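Local structure of D-glycerate 3-kinase (Cryptococcus neoformans var. grubii serotype A, 6CKG) at residues 46-51 against 245-250; 78-83 against 175-180. The protein probably phosphorylates D-glycerate at its 3-hydroxyl, using ATP as the phosphate donor. All coordinates share one frame; numbering follows the deposited sequence.

Contact 1. Residues 46-51 against 245-250; sequences PPLVVG and IDCFVQ
Pro47 O and Asp246 OD2 are bridged by a water that donates to both, its oxygen 2.7 Å from Asp246 OD2. Leu48 comes next, with CD1 lying 3.7 Å from Asp246 CB and CD2 facing the sulfur of Cys247. At Val49 the carboxylate stands in for a main-chain carbonyl: Val49 N points almost straight at Asp246 OD2 (2.8 Å, 174° at the hydrogen), reaching it on the anti side but 24° out of the carboxylate plane. With CG swung beside its own backbone N (chi1 -60°), Asp246 presents side chain and N-H together, and Val49 O accepts from both Asp246 N and Cys247 N. From here the two chains run parallel as neighbours in the central sheet of a P-loop kinase fold, strand 48-53 leading into the Walker A loop. Val50 sets CG2 3.7 Å from Cys247 SG and CG1 against Val249 CG2, on the face packed by helix 19-38. At Gly51 the N donates to Cys247 O at 2.8 Å while Ile245 CG2 crowds the same nitrogen, and Gly51 O, besides accepting from Val249 N, sits 3.7 Å above the Phe248 ring plane, offset toward the rim.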
ATOM      1  N   PRO A  46       7.056 -16.991  13.311  1.00 35.49           N
ATOM      2  CA  PRO A  46       6.946 -16.491  11.940  1.00 33.69           C
ATOM      3  C   PRO A  46       7.633 -15.145  11.801  1.00 32.78           C
ATOM      4  O   PRO A  46       7.926 -14.487  12.814  1.00 32.22           O
ATOM      5  CB  PRO A  46       5.427 -16.357  11.728  1.00 35.60           C
ATOM      6  CG  PRO A  46       4.786 -16.984  12.920  1.00 40.06           C
ATOM      7  CD  PRO A  46       5.772 -16.944  14.025  1.00 39.82           C
ATOM      8  N   PRO A  47       7.902 -14.701  10.569  1.00 32.65           N
ATOM      9  CA  PRO A  47       8.340 -13.310  10.372  1.00 30.12           C
ATOM     10  C   PRO A  47       7.320 -12.341  10.954  1.00 28.26           C
ATOM     11  O   PRO A  47       6.112 -12.588  10.916  1.00 29.67           O
ATOM     12  CB  PRO A  47       8.414 -13.160   8.847  1.00 29.94           C
ATOM     13  CG  PRO A  47       8.311 -14.534   8.287  1.00 34.19           C
ATOM     14  CD  PRO A  47       7.644 -15.396   9.292  1.00 33.55           C
ATOM     15  N   LEU A  48       7.823 -11.230  11.487  1.00 30.91           N
ATOM     16  CA  LEU A  48       6.981 -10.089  11.818  1.00 31.65           C
ATOM     17  C   LEU A  48       6.518  -9.442  10.524  1.00 30.90           C
ATOM     18  O   LEU A  48       7.347  -9.088   9.685  1.00 30.71           O
ATOM     19  CB  LEU A  48       7.767  -9.082  12.657  1.00 29.60           C
ATOM     20  CG  LEU A  48       7.068  -7.762  12.994  1.00 31.39           C
ATOM     21  CD1 LEU A  48       6.003  -7.996  14.081  1.00 29.56           C
ATOM     22  CD2 LEU A  48       8.102  -6.711  13.455  1.00 26.55           C
ATOM     23  N   VAL A  49       5.207  -9.285  10.346  1.00 23.64           N
ATOM     24  CA  VAL A  49       4.669  -8.618   9.159  1.00 26.71           C
ATOM     25  C   VAL A  49       4.439  -7.149   9.504  1.00 29.66           C
ATOM     26  O   VAL A  49       3.575  -6.817  10.323  1.00 26.34           O
ATOM     27  CB  VAL A  49       3.368  -9.260   8.660  1.00 26.90           C
ATOM     28  CG1 VAL A  49       2.896  -8.536   7.398  1.00 22.84           C
ATOM     29  CG2 VAL A  49       3.556 -10.746   8.382  1.00 30.74           C
ATOM     30  N   VAL A  50       5.186  -6.270   8.848  1.00 23.44           N
ATOM     31  CA  VAL A  50       5.055  -4.830   9.015  1.00 22.72           C
ATOM     32  C   VAL A  50       4.292  -4.294   7.809  1.00 25.54           C
ATOM     33  O   VAL A  50       4.824  -4.276   6.697  1.00 22.75           O
ATOM     34  CB  VAL A  50       6.431  -4.157   9.131  1.00 27.21           C
ATOM     35  CG1 VAL A  50       6.283  -2.674   9.394  1.00 26.96           C
ATOM     36  CG2 VAL A  50       7.293  -4.831  10.215  1.00 22.16           C
ATOM     37  N   GLY A  51       3.052  -3.843   8.016  1.00 23.82           N
ATOM     38  CA  GLY A  51       2.353  -3.095   6.974  1.00 24.61           C
ATOM     39  C   GLY A  51       2.882  -1.668   6.877  1.00 27.50           C
ATOM     40  O   GLY A  51       3.231  -1.041   7.873  1.00 24.48           O
ATOM     41  N   ILE A 245      -1.371  -8.708   8.928  1.00 28.62           N
ATOM     42  CA  ILE A 245      -0.379  -7.705   9.309  1.00 29.79           C
ATOM     43  C   ILE A 245      -0.298  -7.599  10.831  1.00 35.16           C
ATOM     44  O   ILE A 245      -1.321  -7.480  11.520  1.00 31.15           O
ATOM     45  CB  ILE A 245      -0.737  -6.351   8.678  1.00 24.17           C
ATOM     46  CG1 ILE A 245      -0.725  -6.480   7.144  1.00 27.89           C
ATOM     47  CG2 ILE A 245       0.174  -5.251   9.186  1.00 23.51           C
ATOM     48  CD1 ILE A 245      -1.152  -5.205   6.392  1.00 21.64           C
ATOM     49  N   ASP A 246       0.931  -7.598  11.362  1.00 28.47           N
ATOM     50  CA  ASP A 246       1.172  -7.558  12.802  1.00 26.39           C
ATOM     51  C   ASP A 246       1.322  -6.142  13.343  1.00 27.54           C
ATOM     52  O   ASP A 246       0.847  -5.847  14.444  1.00 32.45           O
ATOM     53  CB  ASP A 246       2.439  -8.351  13.154  1.00 26.73           C
ATOM     54  CG  ASP A 246       2.351  -9.806  12.746  1.00 32.21           C
ATOM     55  OD1 ASP A 246       1.311 -10.429  13.012  1.00 37.97           O
ATOM     56  OD2 ASP A 246       3.316 -10.324  12.149  1.00 28.91           O
ATOM     57  N   CYS A 247       2.004  -5.265  12.616  1.00 23.23           N
ATOM     58  CA  CYS A 247       2.214  -3.898  13.076  1.00 24.95           C
ATOM     59  C   CYS A 247       2.257  -3.003  11.844  1.00 25.55           C
ATOM     60  O   CYS A 247       2.264  -3.482  10.711  1.00 24.31           O
ATOM     61  CB  CYS A 247       3.496  -3.793  13.935  1.00 24.50           C
ATOM     62  SG  CYS A 247       5.015  -4.186  13.018  1.00 26.15           S
ATOM     63  N   PHE A 248       2.287  -1.690  12.059  1.00 24.79           N
ATOM     64  CA  PHE A 248       1.988  -0.801  10.941  1.00 25.33           C
ATOM     65  C   PHE A 248       2.788   0.487  11.045  1.00 24.84           C
ATOM     66  O   PHE A 248       2.924   1.066  12.131  1.00 23.47           O
ATOM     67  CB  PHE A 248       0.481  -0.466  10.906  1.00 21.42           C
ATOM     68  CG  PHE A 248      -0.071  -0.195   9.515  1.00 23.36           C
ATOM     69  CD1 PHE A 248       0.142   1.025   8.895  1.00 24.64           C
ATOM     70  CD2 PHE A 248      -0.813  -1.159   8.842  1.00 24.41           C
ATOM     71  CE1 PHE A 248      -0.389   1.299   7.623  1.00 24.39           C
ATOM     72  CE2 PHE A 248      -1.347  -0.901   7.560  1.00 22.47           C
ATOM     73  CZ  PHE A 248      -1.135   0.338   6.961  1.00 22.93           C
ATOM     74  N   VAL A 249       3.274   0.949   9.897  1.00 22.36           N
ATOM     75  CA  VAL A 249       3.957   2.234   9.767  1.00 24.25           C
ATOM     76  C   VAL A 249       3.219   3.039   8.710  1.00 26.39           C
ATOM     77  O   VAL A 249       3.014   2.549   7.593  1.00 24.05           O
ATOM     78  CB  VAL A 249       5.437   2.058   9.369  1.00 26.67           C
ATOM     79  CG1 VAL A 249       6.122   3.424   9.213  1.00 25.76           C
ATOM     80  CG2 VAL A 249       6.183   1.190  10.406  1.00 24.91           C
ATOM     81  N   GLN A 250       2.835   4.270   9.046  1.00 25.96           N
ATOM     82  CA  GLN A 250       2.106   5.116   8.107  1.00 27.60           C
ATOM     83  C   GLN A 250       2.805   6.460   7.932  1.00 27.04           C
ATOM     84  O   GLN A 250       3.214   7.086   8.910  1.00 31.03           O
ATOM     85  CB  GLN A 250       0.653   5.332   8.569  1.00 25.61           C
ATOM     86  CG  GLN A 250      -0.086   6.369   7.735  1.00 23.03           C
ATOM     87  CD  GLN A 250      -1.503   6.631   8.228  1.00 28.74           C
ATOM     88  OE1 GLN A 250      -1.716   6.956   9.394  1.00 29.34           O
ATOM     89  NE2 GLN A 250      -2.478   6.474   7.342  1.00 33.69           N
TER
HETATM   90  O   HOH W   1       3.476 -12.958  11.616  1.00 40.74           O

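Contact 2. Residues 78-83 against 175-180; sequences RLATMS and DVVIFE. With EDO (1,2-ethanediol), chain C; EDO (1,2-ethanediol), chain D.
Leu79 to Ser83 pair in register with Val176 to Glu180 as parallel strands of the P-loop kinase sheet, 79-83 being an edge strand of the sheet within this chain. The backbone ladder alternates regularly: Ala80 N to Val176 O, Ile178 N to Ala80 O, Met82 N to Ile178 O (2.7 Å) and Glu180 N to Met82 O. Just ahead of the strands, Asp175 starts the pair with its side chain, OD2 taking the N-H of Arg78 through its anti lone pair at 2.8 Å, while Asp175 N returns a bond to Arg78 O. The other oxygen, OD1, forms a salt bridge with Arg36, and the Arg78 guanidinium turns instead to the carbonyls of Pro173 and Gln171.

Apolar contacts divide between the two faces. Leu79 lies beside Val176 and sends CD2 to 3.8 Å from Ile178 CG1, on the side packed by helix 63-75. On the other, Met82 bends at chi3 (57°) to hold CE over the rim of one face of the Phe179 ring, a distant Met-aromatic contact with SD 5.3 Å from the ring centroid; Leu121 touches both side chains. Met82 O meets that ring at its edge, in plane, 3.5 Å from Phe179 CD1.

Polar groups gather at the C-terminal end. Ser83 OG lies 3.1 Å from Glu180 OE2, which also has a weak hydrogen bond with Thr64 OG1, and Ser83 N donates to O2 of an ethanediol, probably from the crystallisation liquor, at 3.0 Å.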
ATOM      1  N   ARG A  78      17.092 -10.583   8.327  1.00 29.40           N
ATOM      2  CA  ARG A  78      16.771 -11.060   6.988  1.00 26.53           C
ATOM      3  C   ARG A  78      15.359 -10.583   6.662  1.00 28.50           C
ATOM      4  O   ARG A  78      14.420 -10.832   7.429  1.00 30.77           O
ATOM      5  CB  ARG A  78      16.883 -12.579   6.890  1.00 31.75           C
ATOM      6  CG  ARG A  78      18.287 -13.113   7.155  1.00 30.87           C
ATOM      7  CD  ARG A  78      18.315 -14.636   7.206  1.00 38.68           C
ATOM      8  NE  ARG A  78      17.964 -15.251   5.925  1.00 36.13           N
ATOM      9  CZ  ARG A  78      18.805 -15.381   4.900  1.00 43.30           C
ATOM     10  NH1 ARG A  78      20.050 -14.932   4.999  1.00 46.04           N
ATOM     11  NH2 ARG A  78      18.404 -15.951   3.768  1.00 47.13           N
ATOM     12  N   LEU A  79      15.224  -9.874   5.549  1.00 28.04           N
ATOM     13  CA  LEU A  79      13.984  -9.218   5.171  1.00 29.50           C
ATOM     14  C   LEU A  79      13.459  -9.763   3.852  1.00 32.53           C
ATOM     15  O   LEU A  79      14.222 -10.219   2.990  1.00 29.72           O
ATOM     16  CB  LEU A  79      14.166  -7.700   5.050  1.00 37.76           C
ATOM     17  CG  LEU A  79      13.893  -6.970   6.367  1.00 38.07           C
ATOM     18  CD1 LEU A  79      15.159  -6.975   7.180  1.00 37.38           C
ATOM     19  CD2 LEU A  79      13.363  -5.553   6.200  1.00 36.68           C
ATOM     20  N   ALA A  80      12.145  -9.716   3.716  1.00 27.44           N
ATOM     21  CA  ALA A  80      11.472  -9.919   2.441  1.00 32.13           C
ATOM     22  C   ALA A  80      10.482  -8.780   2.303  1.00 36.45           C
ATOM     23  O   ALA A  80       9.926  -8.327   3.309  1.00 31.81           O
ATOM     24  CB  ALA A  80      10.743 -11.269   2.365  1.00 27.11           C
ATOM     25  N   THR A  81      10.278  -8.299   1.078  1.00 30.94           N
ATOM     26  CA  THR A  81       9.357  -7.191   0.841  1.00 33.36           C
ATOM     27  C   THR A  81       8.276  -7.592  -0.152  1.00 31.49           C
ATOM     28  O   THR A  81       8.576  -8.180  -1.202  1.00 26.32           O
ATOM     29  CB  THR A  81      10.093  -5.958   0.319  1.00 36.31           C
ATOM     30  OG1 THR A  81      11.013  -5.497   1.308  1.00 39.01           O
ATOM     31  CG2 THR A  81       9.083  -4.831   0.014  1.00 38.99           C
ATOM     32  N   MET A  82       7.021  -7.275   0.185  1.00 30.50           N
ATOM     33  CA  MET A  82       5.887  -7.344  -0.732  1.00 27.12           C
ATOM     34  C   MET A  82       5.390  -5.929  -1.002  1.00 33.18           C
ATOM     35  O   MET A  82       5.046  -5.198  -0.063  1.00 28.79           O
ATOM     36  CB  MET A  82       4.745  -8.188  -0.156  1.00 31.26           C
ATOM     37  CG  MET A  82       4.934  -9.670  -0.328  1.00 33.65           C
ATOM     38  SD  MET A  82       3.690 -10.652   0.522  1.00 37.84           S
ATOM     39  CE  MET A  82       2.167 -10.013  -0.211  1.00 33.44           C
ATOM     40  N   SER A  83       5.352  -5.543  -2.273  1.00 26.23           N
ATOM     41  CA  SER A  83       4.791  -4.268  -2.693  1.00 28.51           C
ATOM     42  C   SER A  83       3.452  -4.520  -3.377  1.00 29.82           C
ATOM     43  O   SER A  83       3.366  -5.351  -4.283  1.00 27.78           O
ATOM     44  CB  SER A  83       5.741  -3.542  -3.643  1.00 31.63           C
ATOM     45  OG  SER A  83       7.006  -3.403  -3.048  1.00 39.00           O
ATOM     46  N   ASP A 175      13.217 -12.659   9.242  1.00 27.63           N
ATOM     47  CA  ASP A 175      12.822 -11.982  10.478  1.00 28.31           C
ATOM     48  C   ASP A 175      11.599 -11.101  10.281  1.00 31.57           C
ATOM     49  O   ASP A 175      10.725 -11.033  11.159  1.00 29.44           O
ATOM     50  CB  ASP A 175      13.973 -11.122  11.004  1.00 27.95           C
ATOM     51  CG  ASP A 175      15.203 -11.940  11.357  1.00 32.47           C
ATOM     52  OD1 ASP A 175      15.175 -12.667  12.370  1.00 32.70           O
ATOM     53  OD2 ASP A 175      16.196 -11.851  10.616  1.00 33.23           O
ATOM     54  N   VAL A 176      11.543 -10.378   9.162  1.00 30.92           N
ATOM     55  CA  VAL A 176      10.581  -9.294   8.976  1.00 27.01           C
ATOM     56  C   VAL A 176      10.110  -9.311   7.534  1.00 27.81           C
ATOM     57  O   VAL A 176      10.924  -9.420   6.614  1.00 28.36           O
ATOM     58  CB  VAL A 176      11.205  -7.924   9.312  1.00 29.04           C
ATOM     59  CG1 VAL A 176      10.241  -6.778   8.963  1.00 30.54           C
ATOM     60  CG2 VAL A 176      11.623  -7.867  10.783  1.00 25.84           C
ATOM     61  N   VAL A 177       8.798  -9.207   7.338  1.00 26.39           N
ATOM     62  CA  VAL A 177       8.200  -8.967   6.030  1.00 25.78           C
ATOM     63  C   VAL A 177       7.682  -7.538   6.018  1.00 26.13           C
ATOM     64  O   VAL A 177       6.892  -7.150   6.887  1.00 30.01           O
ATOM     65  CB  VAL A 177       7.076  -9.971   5.723  1.00 27.81           C
ATOM     66  CG1 VAL A 177       6.289  -9.559   4.448  1.00 23.54           C
ATOM     67  CG2 VAL A 177       7.664 -11.379   5.549  1.00 31.39           C
ATOM     68  N   ILE A 178       8.164  -6.743   5.066  1.00 22.11           N
ATOM     69  CA  ILE A 178       7.604  -5.425   4.798  1.00 28.74           C
ATOM     70  C   ILE A 178       6.549  -5.592   3.706  1.00 31.88           C
ATOM     71  O   ILE A 178       6.858  -6.058   2.599  1.00 27.87           O
ATOM     72  CB  ILE A 178       8.694  -4.429   4.371  1.00 28.01           C
ATOM     73  CG1 ILE A 178       9.827  -4.371   5.399  1.00 29.57           C
ATOM     74  CG2 ILE A 178       8.096  -3.030   4.145  1.00 24.82           C
ATOM     75  CD1 ILE A 178       9.404  -3.861   6.735  1.00 38.09           C
ATOM     76  N   PHE A 179       5.303  -5.237   4.013  1.00 27.67           N
ATOM     77  CA  PHE A 179       4.195  -5.328   3.051  1.00 26.10           C
ATOM     78  C   PHE A 179       3.624  -3.925   2.867  1.00 27.37           C
ATOM     79  O   PHE A 179       2.886  -3.430   3.726  1.00 21.67           O
ATOM     80  CB  PHE A 179       3.134  -6.318   3.531  1.00 25.28           C
ATOM     81  CG  PHE A 179       1.885  -6.386   2.633  1.00 30.33           C
ATOM     82  CD1 PHE A 179       1.956  -6.096   1.277  1.00 29.81           C
ATOM     83  CD2 PHE A 179       0.650  -6.731   3.173  1.00 29.99           C
ATOM     84  CE1 PHE A 179       0.804  -6.149   0.462  1.00 30.73           C
ATOM     85  CE2 PHE A 179      -0.496  -6.797   2.373  1.00 29.12           C
ATOM     86  CZ  PHE A 179      -0.405  -6.511   1.007  1.00 27.48           C
ATOM     87  N   GLU A 180       3.984  -3.271   1.765  1.00 24.62           N
ATOM     88  CA  GLU A 180       3.722  -1.852   1.581  1.00 31.51           C
ATOM     89  C   GLU A 180       2.777  -1.607   0.412  1.00 31.37           C
ATOM     90  O   GLU A 180       2.657  -2.422  -0.508  1.00 27.72           O
ATOM     91  CB  GLU A 180       5.018  -1.085   1.342  1.00 33.99           C
ATOM     92  CG  GLU A 180       5.815  -1.608   0.184  1.00 44.53           C
ATOM     93  CD  GLU A 180       6.097  -0.535  -0.834  1.00 57.06           C
ATOM     94  OE1 GLU A 180       5.323   0.448  -0.885  1.00 64.50           O
ATOM     95  OE2 GLU A 180       7.089  -0.677  -1.581  1.00 56.21           O
TER
HETATM   96  C1  EDO C 401       8.469  -8.535  -5.324  1.00 34.70           C
HETATM   97  O1  EDO C 401       8.365  -7.896  -6.613  1.00 33.34           O
HETATM   98  C2  EDO C 401       7.144  -8.384  -4.583  1.00 34.47           C
HETATM   99  O2  EDO C 401       6.885  -6.988  -4.377  1.00 30.94           O
HETATM  100  C1  EDO D 402       5.663   5.159   1.247  1.00 74.98           C
HETATM  101  O1  EDO D 402       4.999   6.255   0.610  1.00 78.03           O
HETATM  102  C2  EDO D 402       5.578   3.905   0.382  1.00 69.34           C
HETATM  103  O2  EDO D 402       4.444   3.114   0.759  1.00 69.55           O

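In the fold
Contacts 1 and 2 are consecutive pieces of one sheet, their centres 9 Å apart, with strands 48-53 and 176-180 side by side, flanked by 79-83 at the edge and by 247-253, beyond which the sheet continues. Val177 stitches them together through two probable hydrogen bonds. Val177 O lies 2.7 Å from Val50 N. Val177 N lies 2.8 Å from Leu48 O. Alongside, Val50 CG2 packs on Val176 CG1 at 3.7 Å. Both pairs open in the same way, with an aspartate side chain ahead of the strand. In the chain, contact 2 is nested within the loop that contact 1 closes. Strand 48-53 runs into the Walker A loop, part of which is not modelled, where ATP would be expected to bind.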